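Local structure of glycoside hydrolase family 31 (Trueperella pyogenes, 5I0F) at residues F57-V62 against W93-P98. The protein degrades cycloalternan, probably as a retaining glycoside hydrolase that works through a covalent glycosyl-enzyme intermediate. Residues are numbered along the deposited sequence; the frame is centred on the assembly and turned at random.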
# COMPACT_ATOMS: atom_id res chain seq x y z
N PHE A 57 27.06 -27.41 17.84
CA PHE A 57 25.66 -27.80 17.89
C PHE A 57 25.36 -28.75 16.73
O PHE A 57 25.75 -28.48 15.60
CB PHE A 57 24.77 -26.56 17.81
CG PHE A 57 24.98 -25.59 18.94
CD1 PHE A 57 25.96 -24.61 18.87
CD2 PHE A 57 24.17 -25.63 20.07
CE1 PHE A 57 26.16 -23.72 19.91
CE2 PHE A 57 24.36 -24.75 21.13
CZ PHE A 57 25.36 -23.79 21.04
N ASP A 58 24.68 -29.85 17.03
CA ASP A 58 24.17 -30.76 16.00
C ASP A 58 22.82 -30.25 15.55
O ASP A 58 21.85 -30.27 16.29
CB ASP A 58 23.97 -32.18 16.55
CG ASP A 58 25.27 -32.93 16.70
OD1 ASP A 58 26.06 -33.00 15.72
OD2 ASP A 58 25.49 -33.48 17.80
N MET A 59 22.76 -29.79 14.31
CA MET A 59 21.55 -29.20 13.77
C MET A 59 20.58 -30.29 13.34
O MET A 59 20.98 -31.43 13.06
CB MET A 59 21.89 -28.25 12.62
CG MET A 59 22.86 -27.14 13.02
SD MET A 59 23.34 -26.08 11.66
CE MET A 59 21.88 -25.02 11.50
N SER A 60 19.30 -29.95 13.33
CA SER A 60 18.22 -30.86 12.96
C SER A 60 17.55 -30.40 11.67
O SER A 60 17.45 -29.19 11.44
CB SER A 60 17.18 -30.88 14.07
OG SER A 60 17.69 -31.55 15.21
N PRO A 61 17.07 -31.35 10.84
CA PRO A 61 16.38 -30.92 9.63
C PRO A 61 14.99 -30.38 9.98
O PRO A 61 14.33 -30.90 10.87
CB PRO A 61 16.29 -32.21 8.77
CG PRO A 61 16.96 -33.28 9.55
CD PRO A 61 17.03 -32.82 10.97
N VAL A 62 14.57 -29.34 9.28
CA VAL A 62 13.34 -28.66 9.63
C VAL A 62 12.62 -28.28 8.36
O VAL A 62 13.24 -28.22 7.31
CB VAL A 62 13.69 -27.45 10.54
CG1 VAL A 62 14.25 -26.28 9.74
CG2 VAL A 62 12.50 -27.03 11.40
N TRP A 93 18.08 -26.62 7.95
CA TRP A 93 18.63 -27.19 9.18
C TRP A 93 18.56 -26.11 10.26
O TRP A 93 18.67 -24.92 9.95
CB TRP A 93 20.08 -27.59 8.95
CG TRP A 93 20.22 -28.72 8.00
CD1 TRP A 93 20.27 -28.66 6.62
CD2 TRP A 93 20.37 -30.10 8.34
NE1 TRP A 93 20.44 -29.91 6.10
CE2 TRP A 93 20.50 -30.82 7.13
CE3 TRP A 93 20.43 -30.80 9.56
CZ2 TRP A 93 20.67 -32.20 7.11
CZ3 TRP A 93 20.58 -32.18 9.53
CH2 TRP A 93 20.69 -32.86 8.32
N GLN A 94 18.43 -26.53 11.52
CA GLN A 94 18.21 -25.59 12.61
C GLN A 94 18.78 -26.09 13.94
O GLN A 94 18.80 -27.29 14.22
CB GLN A 94 16.71 -25.31 12.75
CG GLN A 94 16.36 -24.21 13.72
CD GLN A 94 14.86 -24.09 13.96
OE1 GLN A 94 14.16 -23.45 13.19
NE2 GLN A 94 14.38 -24.72 15.02
N THR A 95 19.26 -25.14 14.73
CA THR A 95 19.57 -25.36 16.13
C THR A 95 19.18 -24.09 16.88
O THR A 95 18.77 -23.12 16.25
CB THR A 95 21.07 -25.71 16.33
OG1 THR A 95 21.31 -26.09 17.69
CG2 THR A 95 22.00 -24.52 15.96
N SER A 96 19.30 -24.10 18.20
CA SER A 96 19.11 -22.88 18.99
C SER A 96 19.99 -22.83 20.23
O SER A 96 20.56 -23.84 20.66
CB SER A 96 17.64 -22.69 19.36
OG SER A 96 17.16 -23.81 20.08
N ILE A 97 20.14 -21.61 20.75
CA ILE A 97 20.83 -21.35 22.00
C ILE A 97 19.77 -20.72 22.90
O ILE A 97 19.32 -19.63 22.61
CB ILE A 97 22.01 -20.37 21.81
CG1 ILE A 97 23.00 -20.93 20.77
CG2 ILE A 97 22.71 -20.12 23.14
CD1 ILE A 97 24.08 -19.95 20.34
N PRO A 98 19.33 -21.42 23.98
CA PRO A 98 18.20 -20.93 24.79
C PRO A 98 18.40 -19.63 25.58
O PRO A 98 17.42 -18.93 25.87
CB PRO A 98 17.92 -22.10 25.75
CG PRO A 98 19.20 -22.87 25.79
CD PRO A 98 19.80 -22.74 24.43
O HOH W 1 20.16 -28.51 17.62
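Ser60 and Gln94 form an antiparallel hydrogen-bonded pair, Ser60 N to Gln94 O at 2.8 Å and nearly straight (172°), Gln94 N to Ser60 O of the same length but more bent. Next along, Pro61 and Trp93 make a non-hydrogen-bonded pair, and Pro61 CG sits over one face of the indole, 3.8 Å from Trp93 CZ3, as a CH-pi contact to the six-membered ring. The carbonyl of Met59 meets the edge of that ring. Met59 runs its side chain across that of Thr95, then turns about the CG-SD bond (chi3 78°), which brings Met59 CE to 3.6 Å from Trp93 O. Back from Met59 toward Phe57 the two chains diverge, and a water bridges them, donating to Asp58 O at 2.8 Å and hydrogen-bonded to Thr95 OG1 at 2.7 Å. With chi1 at -172°, Thr95 turns OG1 away from its backbone N to lie against Phe57 CB, while Phe57 CZ reaches Ile97 CG1 at 3.7 Å. Strand 54-62, broken midway, thus passes from pairing with strand 41-49, through Phe57 and Met59, to pairing with strand 91-97, which strand 31-37 flanks, within the curled antiparallel sheet of the N-terminal domain, apart from the barrel domain.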